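Local atomic coordinates of putative signal recognition particle protein (Chaetomium thermophilum, PDB entry 5CK4), a protein that binds guanine nucleotides as an Arf-like GTPase, the beta subunit of the signal recognition particle receptor, and probably serves protein translocation at the endoplasmic reticulum membrane. Residues 20-25 and 109-114; 160-165 and 210-215; 170-175 and 221-226. All coordinates share one frame; numbering follows the deposited sequence.

Interaction 1. Residues 20-25 and 109-114; sequences PSVLLI and RKFLLI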
ATOM      1  N   PRO A  20     -13.209  10.931  -0.394  1.00 40.39           N
ATOM      2  CA  PRO A  20     -12.784   9.529  -0.311  1.00 33.90           C
ATOM      3  C   PRO A  20     -11.414   9.390   0.362  1.00 36.29           C
ATOM      4  O   PRO A  20     -10.677  10.376   0.441  1.00 28.56           O
ATOM      5  CB  PRO A  20     -12.724   9.097  -1.777  1.00 33.57           C
ATOM      6  CG  PRO A  20     -12.533  10.364  -2.539  1.00 38.10           C
ATOM      7  CD  PRO A  20     -13.272  11.413  -1.784  1.00 37.95           C
ATOM      8  N   SER A  21     -11.098   8.184   0.838  1.00 27.26           N
ATOM      9  CA  SER A  21      -9.881   7.915   1.606  1.00 25.36           C
ATOM     10  C   SER A  21      -8.821   7.090   0.875  1.00 28.32           C
ATOM     11  O   SER A  21      -9.127   6.205   0.071  1.00 24.16           O
ATOM     12  CB  SER A  21     -10.235   7.183   2.907  1.00 30.01           C
ATOM     13  OG  SER A  21     -10.598   8.084   3.937  1.00 32.52           O
ATOM     14  N   VAL A  22      -7.567   7.383   1.184  1.00 21.44           N
ATOM     15  CA  VAL A  22      -6.440   6.563   0.753  1.00 19.32           C
ATOM     16  C   VAL A  22      -5.673   6.118   2.000  1.00 21.79           C
ATOM     17  O   VAL A  22      -5.149   6.952   2.745  1.00 24.31           O
ATOM     18  CB  VAL A  22      -5.531   7.351  -0.215  1.00 19.84           C
ATOM     19  CG1 VAL A  22      -4.285   6.554  -0.585  1.00 16.75           C
ATOM     20  CG2 VAL A  22      -6.333   7.766  -1.481  1.00 20.13           C
ATOM     21  N   LEU A  23      -5.625   4.810   2.249  1.00 23.44           N
ATOM     22  CA  LEU A  23      -4.861   4.294   3.387  1.00 17.62           C
ATOM     23  C   LEU A  23      -3.365   4.333   3.122  1.00 18.69           C
ATOM     24  O   LEU A  23      -2.875   3.804   2.121  1.00 15.15           O
ATOM     25  CB  LEU A  23      -5.264   2.854   3.749  1.00 20.50           C
ATOM     26  CG  LEU A  23      -6.518   2.653   4.603  1.00 33.97           C
ATOM     27  CD1 LEU A  23      -6.801   1.170   4.774  1.00 35.53           C
ATOM     28  CD2 LEU A  23      -6.377   3.333   5.964  1.00 33.10           C
ATOM     29  N   LEU A  24      -2.639   4.944   4.043  1.00 17.69           N
ATOM     30  CA  LEU A  24      -1.191   4.980   3.970  1.00 16.27           C
ATOM     31  C   LEU A  24      -0.652   3.909   4.933  1.00 15.60           C
ATOM     32  O   LEU A  24      -0.800   4.026   6.150  1.00 18.00           O
ATOM     33  CB  LEU A  24      -0.704   6.385   4.339  1.00 18.51           C
ATOM     34  CG  LEU A  24       0.814   6.608   4.352  1.00 18.43           C
ATOM     35  CD1 LEU A  24       1.411   6.258   3.002  1.00 18.39           C
ATOM     36  CD2 LEU A  24       1.142   8.051   4.746  1.00 19.28           C
ATOM     37  N   ILE A  25      -0.053   2.861   4.373  1.00 13.68           N
ATOM     38  CA  ILE A  25       0.331   1.655   5.105  1.00 14.52           C
ATOM     39  C   ILE A  25       1.834   1.428   4.925  1.00 19.28           C
ATOM     40  O   ILE A  25       2.374   1.733   3.871  1.00 18.70           O
ATOM     41  CB  ILE A  25      -0.391   0.426   4.494  1.00 18.50           C
ATOM     42  CG1 ILE A  25      -1.904   0.543   4.658  1.00 24.22           C
ATOM     43  CG2 ILE A  25       0.070  -0.884   5.122  1.00 24.16           C
ATOM     44  CD1 ILE A  25      -2.658  -0.651   4.050  1.00 19.28           C
ATOM     45  N   ARG A 109      -6.443  18.109  -3.511  1.00 55.01           N
ATOM     46  CA  ARG A 109      -6.250  16.822  -4.180  1.00 53.33           C
ATOM     47  C   ARG A 109      -7.529  15.985  -4.206  1.00 50.70           C
ATOM     48  O   ARG A 109      -7.645  15.031  -4.978  1.00 48.58           O
ATOM     49  CB  ARG A 109      -5.083  16.057  -3.546  1.00 49.72           C
ATOM     50  CG  ARG A 109      -3.766  16.827  -3.640  1.00 57.87           C
ATOM     51  CD  ARG A 109      -2.534  15.968  -3.379  1.00 57.88           C
ATOM     52  NE  ARG A 109      -1.308  16.706  -3.683  1.00 60.69           N
ATOM     53  CZ  ARG A 109      -0.589  17.375  -2.787  1.00 60.13           C
ATOM     54  NH1 ARG A 109      -0.962  17.391  -1.516  1.00 63.73           N
ATOM     55  NH2 ARG A 109       0.507  18.024  -3.162  1.00 57.11           N
ATOM     56  N   LYS A 110      -8.482  16.372  -3.364  1.00 55.44           N
ATOM     57  CA  LYS A 110      -9.811  15.762  -3.306  1.00 57.69           C
ATOM     58  C   LYS A 110      -9.813  14.348  -2.721  1.00 47.34           C
ATOM     59  O   LYS A 110     -10.721  13.562  -2.985  1.00 48.16           O
ATOM     60  CB  LYS A 110     -10.502  15.797  -4.675  1.00 53.17           C
ATOM     61  CG  LYS A 110     -10.534  17.179  -5.312  1.00 57.10           C
ATOM     62  CD  LYS A 110     -11.074  17.117  -6.729  1.00 79.09           C
ATOM     63  CE  LYS A 110     -10.243  16.185  -7.595  1.00 75.70           C
ATOM     64  NZ  LYS A 110     -10.703  16.194  -9.010  1.00 80.05           N
ATOM     65  N   PHE A 111      -8.797  14.032  -1.925  1.00 44.33           N
ATOM     66  CA  PHE A 111      -8.830  12.816  -1.125  1.00 43.95           C
ATOM     67  C   PHE A 111      -8.146  13.001   0.223  1.00 42.16           C
ATOM     68  O   PHE A 111      -7.355  13.923   0.411  1.00 40.93           O
ATOM     69  CB  PHE A 111      -8.267  11.601  -1.884  1.00 38.81           C
ATOM     70  CG  PHE A 111      -6.772  11.628  -2.095  1.00 36.47           C
ATOM     71  CD1 PHE A 111      -5.913  11.088  -1.148  1.00 44.31           C
ATOM     72  CD2 PHE A 111      -6.229  12.154  -3.261  1.00 44.68           C
ATOM     73  CE1 PHE A 111      -4.536  11.087  -1.346  1.00 37.40           C
ATOM     74  CE2 PHE A 111      -4.855  12.161  -3.469  1.00 35.83           C
ATOM     75  CZ  PHE A 111      -4.009  11.627  -2.505  1.00 33.24           C
ATOM     76  N   LEU A 112      -8.482  12.123   1.158  1.00 39.32           N
ATOM     77  CA  LEU A 112      -7.891  12.145   2.482  1.00 43.32           C
ATOM     78  C   LEU A 112      -6.811  11.084   2.550  1.00 39.51           C
ATOM     79  O   LEU A 112      -7.022   9.952   2.129  1.00 33.07           O
ATOM     80  CB  LEU A 112      -8.951  11.860   3.549  1.00 40.22           C
ATOM     81  CG  LEU A 112     -10.155  12.801   3.615  1.00 44.74           C
ATOM     82  CD1 LEU A 112     -11.157  12.313   4.647  1.00 46.76           C
ATOM     83  CD2 LEU A 112      -9.707  14.217   3.928  1.00 50.74           C
ATOM     84  N   LEU A 113      -5.657  11.458   3.082  1.00 33.44           N
ATOM     85  CA  LEU A 113      -4.576  10.513   3.285  1.00 30.32           C
ATOM     86  C   LEU A 113      -4.584  10.034   4.739  1.00 31.42           C
ATOM     87  O   LEU A 113      -4.386  10.829   5.665  1.00 31.87           O
ATOM     88  CB  LEU A 113      -3.244  11.164   2.920  1.00 29.83           C
ATOM     89  CG  LEU A 113      -1.998  10.285   2.971  1.00 27.17           C
ATOM     90  CD1 LEU A 113      -2.134   9.085   2.026  1.00 25.56           C
ATOM     91  CD2 LEU A 113      -0.753  11.102   2.664  1.00 27.70           C
ATOM     92  N   ILE A 114      -4.826   8.740   4.930  1.00 28.41           N
ATOM     93  CA  ILE A 114      -5.024   8.169   6.264  1.00 33.01           C
ATOM     94  C   ILE A 114      -3.819   7.371   6.761  1.00 30.65           C
ATOM     95  O   ILE A 114      -3.592   6.231   6.347  1.00 27.47           O
ATOM     96  CB  ILE A 114      -6.267   7.250   6.312  1.00 29.52           C
ATOM     97  CG1 ILE A 114      -7.479   7.948   5.690  1.00 33.09           C
ATOM     98  CG2 ILE A 114      -6.545   6.785   7.745  1.00 33.12           C
ATOM     99  CD1 ILE A 114      -7.739   9.346   6.224  1.00 34.94           C
TER
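Ile114 packs against Ser21 and Leu23, which share its face of the sheet. Its CB lies 3.7 Å from Val22 O and slightly farther from Leu23 CD2, and CG2 meets the same methyl at 3.9 Å. CG1 branches toward the other neighbour and comes within 3.6 Å of Ser21 OG; the terminal CD1 stays beside that hydroxyl, which is hydrogen-bonded to Ser160 OG. Placing CG1 anti to the carbonyl carbon (chi1 -49°) is what divides the two branches between two partners. The backbones pair in parallel, with short-segment axes 29° apart, through Leu112 N to Pro20 O, Val22 N to Leu112 O, Ile114 N to Val22 O and Leu24 N to Ile114 O, all four at 2.8 to 2.9 Å. This is the strand pair of a P-loop GTPase: 21-25 leads into the nucleotide-binding loop, and 112-115 runs on toward Gly118, a GTP-binding residue in the GTP-bound form of this protein. On the face bearing Val22 and Leu113, Val22 CG2 approaches the Phe111 ring obliquely, 3.4 Å from Phe111 CD1, and Ile312 of helix 306-313 touches both Val22 and Phe111. Farther along, Leu24 CB rests 3.8 Å from Leu113 CD1, while the Leu24 side chain also touches Lys32 of the P-loop.

Interaction 2. Residues 160-165 and 210-215; sequences SKLKAV and SSIPVL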
ATOM      1  N   SER A 160     -15.940   7.880   5.237  1.00 45.44           N
ATOM      2  CA  SER A 160     -15.211   8.111   3.998  1.00 42.99           C
ATOM      3  C   SER A 160     -14.956   6.808   3.242  1.00 44.62           C
ATOM      4  O   SER A 160     -14.503   5.822   3.820  1.00 42.13           O
ATOM      5  CB  SER A 160     -13.884   8.817   4.281  1.00 47.30           C
ATOM      6  OG  SER A 160     -13.137   8.980   3.087  1.00 46.40           O
ATOM      7  N   LYS A 161     -15.246   6.817   1.948  1.00 41.21           N
ATOM      8  CA  LYS A 161     -15.057   5.637   1.111  1.00 48.13           C
ATOM      9  C   LYS A 161     -13.573   5.381   0.812  1.00 42.00           C
ATOM     10  O   LYS A 161     -12.861   6.267   0.336  1.00 33.75           O
ATOM     11  CB  LYS A 161     -15.858   5.791  -0.185  1.00 47.19           C
ATOM     12  CG  LYS A 161     -15.802   4.597  -1.120  1.00 47.93           C
ATOM     13  CD  LYS A 161     -16.978   4.631  -2.102  1.00 62.88           C
ATOM     14  CE  LYS A 161     -16.854   3.559  -3.176  1.00 66.57           C
ATOM     15  NZ  LYS A 161     -15.607   3.733  -3.979  1.00 66.08           N
ATOM     16  N   LEU A 162     -13.113   4.167   1.105  1.00 32.89           N
ATOM     17  CA  LEU A 162     -11.737   3.770   0.804  1.00 29.13           C
ATOM     18  C   LEU A 162     -11.582   3.478  -0.688  1.00 31.51           C
ATOM     19  O   LEU A 162     -12.263   2.605  -1.223  1.00 32.61           O
ATOM     20  CB  LEU A 162     -11.360   2.535   1.618  1.00 27.71           C
ATOM     21  CG  LEU A 162      -9.941   2.016   1.389  1.00 24.30           C
ATOM     22  CD1 LEU A 162      -8.915   3.070   1.795  1.00 22.73           C
ATOM     23  CD2 LEU A 162      -9.733   0.718   2.155  1.00 23.63           C
ATOM     24  N   LYS A 163     -10.695   4.203  -1.367  1.00 29.66           N
ATOM     25  CA  LYS A 163     -10.551   4.034  -2.815  1.00 26.53           C
ATOM     26  C   LYS A 163      -9.153   3.625  -3.280  1.00 24.31           C
ATOM     27  O   LYS A 163      -8.969   3.231  -4.436  1.00 23.00           O
ATOM     28  CB  LYS A 163     -11.003   5.289  -3.562  1.00 30.87           C
ATOM     29  CG  LYS A 163     -12.481   5.616  -3.370  1.00 35.15           C
ATOM     30  CD  LYS A 163     -13.041   6.408  -4.540  1.00 49.67           C
ATOM     31  CE  LYS A 163     -13.154   5.548  -5.797  1.00 57.15           C
ATOM     32  NZ  LYS A 163     -14.070   6.155  -6.815  1.00 60.50           N
ATOM     33  N   ALA A 164      -8.167   3.713  -2.395  1.00 22.73           N
ATOM     34  CA  ALA A 164      -6.813   3.300  -2.759  1.00 18.67           C
ATOM     35  C   ALA A 164      -5.933   3.078  -1.550  1.00 17.91           C
ATOM     36  O   ALA A 164      -6.256   3.501  -0.443  1.00 19.36           O
ATOM     37  CB  ALA A 164      -6.162   4.314  -3.701  1.00 18.74           C
ATOM     38  N   VAL A 165      -4.800   2.429  -1.786  1.00 20.93           N
ATOM     39  CA  VAL A 165      -3.818   2.169  -0.748  1.00 17.65           C
ATOM     40  C   VAL A 165      -2.456   2.628  -1.240  1.00 18.51           C
ATOM     41  O   VAL A 165      -2.073   2.337  -2.366  1.00 15.65           O
ATOM     42  CB  VAL A 165      -3.732   0.653  -0.458  1.00 15.42           C
ATOM     43  CG1 VAL A 165      -2.481   0.311   0.397  1.00 15.67           C
ATOM     44  CG2 VAL A 165      -4.995   0.179   0.219  1.00 15.18           C
ATOM     45  N   SER A 210     -15.856  -2.783  -5.462  1.00 35.58           N
ATOM     46  CA  SER A 210     -15.205  -1.656  -6.109  1.00 30.17           C
ATOM     47  C   SER A 210     -13.694  -1.877  -6.065  1.00 26.07           C
ATOM     48  O   SER A 210     -13.189  -2.546  -5.171  1.00 26.76           O
ATOM     49  CB  SER A 210     -15.568  -0.364  -5.380  1.00 32.06           C
ATOM     50  OG  SER A 210     -15.073  -0.396  -4.047  1.00 35.71           O
ATOM     51  N   SER A 211     -12.975  -1.324  -7.032  1.00 28.56           N
ATOM     52  CA  SER A 211     -11.535  -1.528  -7.099  1.00 29.28           C
ATOM     53  C   SER A 211     -10.808  -0.688  -6.063  1.00 26.97           C
ATOM     54  O   SER A 211     -11.208   0.438  -5.768  1.00 28.00           O
ATOM     55  CB  SER A 211     -11.008  -1.199  -8.498  1.00 43.80           C
ATOM     56  OG  SER A 211     -11.372  -2.212  -9.417  1.00 55.29           O
ATOM     57  N   ILE A 212      -9.752  -1.261  -5.495  1.00 18.18           N
ATOM     58  CA  ILE A 212      -8.862  -0.528  -4.620  1.00 16.75           C
ATOM     59  C   ILE A 212      -7.438  -0.761  -5.116  1.00 20.07           C
ATOM     60  O   ILE A 212      -6.807  -1.748  -4.757  1.00 19.24           O
ATOM     61  CB  ILE A 212      -9.014  -0.966  -3.148  1.00 20.69           C
ATOM     62  CG1 ILE A 212     -10.460  -0.767  -2.681  1.00 21.59           C
ATOM     63  CG2 ILE A 212      -8.079  -0.165  -2.238  1.00 22.29           C
ATOM     64  CD1 ILE A 212     -10.721  -1.304  -1.285  1.00 25.18           C
ATOM     65  N   PRO A 213      -6.941   0.134  -5.986  1.00 15.60           N
ATOM     66  CA  PRO A 213      -5.556  -0.003  -6.465  1.00 13.97           C
ATOM     67  C   PRO A 213      -4.508   0.205  -5.370  1.00 15.58           C
ATOM     68  O   PRO A 213      -4.802   0.824  -4.353  1.00 18.43           O
ATOM     69  CB  PRO A 213      -5.435   1.108  -7.506  1.00 14.91           C
ATOM     70  CG  PRO A 213      -6.518   2.092  -7.160  1.00 23.17           C
ATOM     71  CD  PRO A 213      -7.643   1.262  -6.618  1.00 18.47           C
ATOM     72  N   VAL A 214      -3.293  -0.295  -5.591  1.00 12.86           N
ATOM     73  CA  VAL A 214      -2.249  -0.228  -4.572  1.00 16.64           C
ATOM     74  C   VAL A 214      -0.991   0.355  -5.199  1.00 14.69           C
ATOM     75  O   VAL A 214      -0.455  -0.197  -6.167  1.00 15.66           O
ATOM     76  CB  VAL A 214      -1.914  -1.626  -3.989  1.00 14.03           C
ATOM     77  CG1 VAL A 214      -0.772  -1.539  -2.976  1.00 12.46           C
ATOM     78  CG2 VAL A 214      -3.136  -2.232  -3.319  1.00 12.34           C
ATOM     79  N   LEU A 215      -0.541   1.478  -4.654  1.00 12.82           N
ATOM     80  CA  LEU A 215       0.699   2.086  -5.096  1.00 14.24           C
ATOM     81  C   LEU A 215       1.769   1.658  -4.115  1.00 12.08           C
ATOM     82  O   LEU A 215       1.669   1.952  -2.922  1.00 15.55           O
ATOM     83  CB  LEU A 215       0.579   3.616  -5.093  1.00 16.94           C
ATOM     84  CG  LEU A 215       1.863   4.363  -5.456  1.00 15.76           C
ATOM     85  CD1 LEU A 215       2.288   4.053  -6.890  1.00 15.43           C
ATOM     86  CD2 LEU A 215       1.661   5.865  -5.276  1.00 18.75           C
TER
HETATM   87  O   HOH W   1     -13.165   1.272  -3.585  1.00 30.16           O
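Val165 and Ile212 have the most surface buried here, and their methyls meet at 4.0 Å between Val165 CG2 and Ile212 CG2. Ile212 spreads over three residues: CG2, anti to its own backbone N while CG1 takes chi1 -58°, also sits 3.7 Å from Ala164 CA, and CD1 reaches Leu162 CD2 at 4.1 Å, the two side chains crossing at about a right angle. With an alanine in place of Ile212, CG1, CG2 and CD1 are gone, and Leu162 and Val165 would probably be left facing a gap where the methyls had packed. The Val165 backbone is held twice, by its N on Pro213 O (3.0 Å) and by its O receiving Leu215 N (2.9 Å), the pattern of parallel strands. Strand 159-170, helix 180-201 and strand 214-219 form a beta-alpha-beta crossover of the GTPase core, and Val214 packs on Leu193 and Leu196 of that helix. Pro213, third in buried surface, brings CD to 3.2 Å from Lys163 O; its ring carries no N-H to bond that carbonyl. Where the segments splay apart, a water takes over: it accepts from Ser210 OG at 2.6 Å and donates to Leu162 O and Ser211 O, with Lys161 NZ a weak further donor.

Interaction 3. Residues 170-175 and 221-226; sequences DAAALA and QDLFTA. With GDP (guanosine-5'-diphosphate), chain C.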
ATOM      1  N   ASP A 170      10.975   2.037   2.889  1.00 14.23           N
ATOM      2  CA  ASP A 170      12.270   2.702   2.827  1.00 20.26           C
ATOM      3  C   ASP A 170      13.136   1.987   1.787  1.00 20.67           C
ATOM      4  O   ASP A 170      13.624   0.888   2.038  1.00 17.27           O
ATOM      5  CB  ASP A 170      12.913   2.648   4.226  1.00 17.96           C
ATOM      6  CG  ASP A 170      14.232   3.385   4.307  1.00 19.09           C
ATOM      7  OD1 ASP A 170      14.854   3.650   3.258  1.00 20.46           O
ATOM      8  OD2 ASP A 170      14.662   3.693   5.439  1.00 23.30           O
ATOM      9  N   ALA A 171      13.323   2.601   0.616  1.00 19.04           N
ATOM     10  CA  ALA A 171      14.084   1.949  -0.446  1.00 18.85           C
ATOM     11  C   ALA A 171      15.568   1.827  -0.116  1.00 17.86           C
ATOM     12  O   ALA A 171      16.277   1.024  -0.734  1.00 21.52           O
ATOM     13  CB  ALA A 171      13.889   2.656  -1.812  1.00 14.46           C
ATOM     14  N   ALA A 172      16.041   2.624   0.842  1.00 18.39           N
ATOM     15  CA  ALA A 172      17.436   2.540   1.255  1.00 21.04           C
ATOM     16  C   ALA A 172      17.660   1.369   2.218  1.00 22.39           C
ATOM     17  O   ALA A 172      18.667   0.669   2.129  1.00 24.73           O
ATOM     18  CB  ALA A 172      17.912   3.849   1.875  1.00 21.85           C
ATOM     19  N   ALA A 173      16.708   1.166   3.126  1.00 24.15           N
ATOM     20  CA  ALA A 173      16.801   0.091   4.102  1.00 27.12           C
ATOM     21  C   ALA A 173      16.703  -1.241   3.399  1.00 22.68           C
ATOM     22  O   ALA A 173      17.269  -2.226   3.849  1.00 24.77           O
ATOM     23  CB  ALA A 173      15.709   0.210   5.144  1.00 21.18           C
ATOM     24  N   LEU A 174      15.963  -1.251   2.300  1.00 22.20           N
ATOM     25  CA  LEU A 174      15.805  -2.425   1.452  1.00 32.70           C
ATOM     26  C   LEU A 174      17.149  -2.930   0.924  1.00 36.73           C
ATOM     27  O   LEU A 174      17.299  -4.108   0.608  1.00 43.46           O
ATOM     28  CB  LEU A 174      14.873  -2.076   0.291  1.00 29.64           C
ATOM     29  CG  LEU A 174      14.011  -3.171  -0.323  1.00 33.17           C
ATOM     30  CD1 LEU A 174      13.222  -3.872   0.751  1.00 26.00           C
ATOM     31  CD2 LEU A 174      13.074  -2.560  -1.361  1.00 32.13           C
ATOM     32  N   ALA A 175      18.134  -2.036   0.852  1.00 32.55           N
ATOM     33  CA  ALA A 175      19.439  -2.384   0.324  1.00 37.82           C
ATOM     34  C   ALA A 175      20.338  -3.099   1.341  1.00 49.64           C
ATOM     35  O   ALA A 175      21.484  -3.411   1.028  1.00 52.64           O
ATOM     36  CB  ALA A 175      20.138  -1.139  -0.220  1.00 38.30           C
ATOM     37  N   GLN A 221      14.323   8.018  -2.251  1.00 15.28           N
ATOM     38  CA  GLN A 221      15.174   7.965  -3.445  1.00 18.31           C
ATOM     39  C   GLN A 221      16.235   9.082  -3.502  1.00 16.17           C
ATOM     40  O   GLN A 221      17.096   9.080  -4.381  1.00 17.27           O
ATOM     41  CB  GLN A 221      14.340   7.964  -4.731  1.00 20.05           C
ATOM     42  CG  GLN A 221      13.484   6.722  -4.917  1.00 18.41           C
ATOM     43  CD  GLN A 221      14.301   5.481  -5.205  1.00 22.07           C
ATOM     44  OE1 GLN A 221      15.341   5.544  -5.851  1.00 20.39           O
ATOM     45  NE2 GLN A 221      13.817   4.331  -4.737  1.00 21.19           N
ATOM     46  N   ASP A 222      16.187  10.006  -2.549  1.00 18.95           N
ATOM     47  CA  ASP A 222      17.229  11.023  -2.421  1.00 19.65           C
ATOM     48  C   ASP A 222      18.534  10.388  -1.935  1.00 23.38           C
ATOM     49  O   ASP A 222      19.612  10.896  -2.204  1.00 20.39           O
ATOM     50  CB  ASP A 222      16.786  12.120  -1.454  1.00 22.44           C
ATOM     51  CG  ASP A 222      16.376  11.570  -0.089  1.00 22.49           C
ATOM     52  OD1 ASP A 222      15.476  10.703  -0.044  1.00 19.02           O
ATOM     53  OD2 ASP A 222      16.948  12.012   0.932  1.00 19.73           O
ATOM     54  N   LEU A 223      18.428   9.273  -1.217  1.00 18.49           N
ATOM     55  CA  LEU A 223      19.604   8.622  -0.644  1.00 19.74           C
ATOM     56  C   LEU A 223      20.378   7.863  -1.708  1.00 24.78           C
ATOM     57  O   LEU A 223      19.788   7.182  -2.542  1.00 22.87           O
ATOM     58  CB  LEU A 223      19.194   7.669   0.484  1.00 22.26           C
ATOM     59  CG  LEU A 223      18.570   8.349   1.711  1.00 20.53           C
ATOM     60  CD1 LEU A 223      18.123   7.304   2.746  1.00 19.38           C
ATOM     61  CD2 LEU A 223      19.548   9.311   2.335  1.00 22.11           C
ATOM     62  N   PHE A 224      21.705   7.968  -1.680  1.00 24.12           N
ATOM     63  CA  PHE A 224      22.523   7.304  -2.690  1.00 23.24           C
ATOM     64  C   PHE A 224      22.420   5.783  -2.651  1.00 25.45           C
ATOM     65  O   PHE A 224      22.658   5.116  -3.659  1.00 28.55           O
ATOM     66  CB  PHE A 224      23.986   7.747  -2.589  1.00 30.73           C
ATOM     67  CG  PHE A 224      24.238   9.100  -3.179  1.00 45.33           C
ATOM     68  CD1 PHE A 224      24.280   9.270  -4.552  1.00 53.53           C
ATOM     69  CD2 PHE A 224      24.414  10.207  -2.365  1.00 50.44           C
ATOM     70  CE1 PHE A 224      24.503  10.523  -5.107  1.00 55.01           C
ATOM     71  CE2 PHE A 224      24.638  11.459  -2.913  1.00 47.84           C
ATOM     72  CZ  PHE A 224      24.681  11.618  -4.284  1.00 48.77           C
ATOM     73  N   THR A 225      22.059   5.241  -1.490  1.00 23.73           N
ATOM     74  CA  THR A 225      21.941   3.795  -1.317  1.00 29.90           C
ATOM     75  C   THR A 225      20.531   3.273  -1.585  1.00 26.55           C
ATOM     76  O   THR A 225      20.262   2.092  -1.394  1.00 29.02           O
ATOM     77  CB  THR A 225      22.320   3.375   0.115  1.00 31.01           C
ATOM     78  OG1 THR A 225      21.457   4.041   1.047  1.00 32.61           O
ATOM     79  CG2 THR A 225      23.760   3.740   0.417  1.00 35.49           C
ATOM     80  N   ALA A 226      19.630   4.144  -2.020  1.00 23.77           N
ATOM     81  CA  ALA A 226      18.268   3.715  -2.318  1.00 19.99           C
ATOM     82  C   ALA A 226      18.230   2.734  -3.495  1.00 26.21           C
ATOM     83  O   ALA A 226      18.883   2.938  -4.512  1.00 24.77           O
ATOM     84  CB  ALA A 226      17.377   4.917  -2.604  1.00 18.14           C
TER
HETATM   85  PB  GDP C 401       7.047   6.598   9.865  1.00 21.99           P
HETATM   86  O1B GDP C 401       5.875   7.468  10.216  1.00 21.10           O
HETATM   87  O2B GDP C 401       6.668   5.674   8.718  1.00 19.90           O
HETATM   88  O3B GDP C 401       7.508   5.730  11.013  1.00 20.53           O
HETATM   89  O3A GDP C 401       8.300   7.458   9.352  1.00 24.25           O
HETATM   90  PA  GDP C 401       8.668   8.987   9.723  1.00 23.57           P
HETATM   91  O1A GDP C 401       7.734   9.939   9.043  1.00 21.41           O
HETATM   92  O2A GDP C 401       8.762   9.211  11.211  1.00 29.87           O
HETATM   93  O5' GDP C 401      10.092   8.994   9.007  1.00 18.52           O
HETATM   94  C5' GDP C 401      11.133   8.161   9.493  1.00 18.45           C
HETATM   95  C4' GDP C 401      12.451   8.868   9.218  1.00 27.92           C
HETATM   96  O4' GDP C 401      12.711   8.855   7.813  1.00 27.47           O
HETATM   97  C3' GDP C 401      12.418  10.330   9.641  1.00 25.98           C
HETATM   98  O3' GDP C 401      13.725  10.657  10.118  1.00 29.71           O
HETATM   99  C2' GDP C 401      12.180  11.084   8.346  1.00 28.96           C
HETATM  100  O2' GDP C 401      12.751  12.390   8.347  1.00 25.25           O
HETATM  101  C1' GDP C 401      12.903  10.199   7.355  1.00 21.94           C
HETATM  102  N9  GDP C 401      12.381  10.342   5.980  1.00 16.72           N
HETATM  103  C8  GDP C 401      11.092  10.328   5.579  1.00 22.77           C
HETATM  104  N7  GDP C 401      11.018  10.459   4.225  1.00 21.26           N
HETATM  105  C5  GDP C 401      12.276  10.531   3.763  1.00 14.56           C
HETATM  106  C6  GDP C 401      12.911  10.688   2.447  1.00 17.80           C
HETATM  107  O6  GDP C 401      12.201  10.754   1.416  1.00 17.29           O
HETATM  108  N1  GDP C 401      14.257  10.711   2.404  1.00 17.09           N
HETATM  109  C2  GDP C 401      15.028  10.635   3.510  1.00 18.18           C
HETATM  110  N2  GDP C 401      16.377  10.683   3.390  1.00 19.70           N
HETATM  111  N3  GDP C 401      14.509  10.499   4.754  1.00 17.39           N
HETATM  112  C4  GDP C 401      13.166  10.452   4.925  1.00 19.72           C
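Ala171 CB approaches the carboxamide of Gln221 obliquely, well out of the amide plane, 3.4 Å from Gln221 NE2; the same NE2 donates to Val227 O. A second flat group, the Asp222 carboxylate, faces the edge of the guanine of GDP. GDP N1 donates to Asp222 OD1 at 2.7 Å in an almost straight bond (173°), and GDP N2 to Asp222 OD2 at 2.9 Å along a more bent path. The carboxylate is turned about 42° from the plane of the base, which accounts for the unequal pair: OD1 lies near that plane and OD2 well off it. Asp222 CG stands between its backbone N and carbonyl carbon (chi1 55°), folding the carboxylate up to the nucleotide. Asn219, Lys220, Gln221 and Asp222 make the NKXD motif of GTPases, the element that selects guanine. The third flat group belongs to Asp170, whose OD1 takes two backbone donors from one face: Ala172 N at 2.9 Å on the anti side, an Asx turn, and Ala173 N at 3.1 Å from nearly straight above the carboxylate. Its OD2 forms a salt bridge with Lys220 NZ, tying the loop to the motif. Leu223 joins base and loop, with CD2 beside GDP N2 and CD1 3.6 Å from Ala172 CB. The segments share no direct hydrogen bond. A type I turn from Leu223 to Ala226 brings Thr225 round to the alanines, Thr225 OG1 lying 3.6 Å from Ala172 CB and Thr225 O 3.4 Å from Ala175 CB.

Overall arrangement
Interactions 1 and 2 are neighbours in one sheet, their centres 9 Å apart: strand 159-170 pairs with 21-25 on one edge and with 214-219 on the other, and Ser21 N probably donates to Lys161 O where they meet. The centre of interaction 3 is about 25 Å from that of interaction 1 and 27 Å from that of interaction 2, in the loops that follow strands 159-170 and 214-219. Along the chain, interaction 1 closes before the others open, whereas the segments of 2 and 3 alternate, so the strands paired in interaction 2 emerge as the loops joined in interaction 3. The buried sheet thus carries the P-loop after 21-25 and the guanine-binding loop after 214-219 on a common framework.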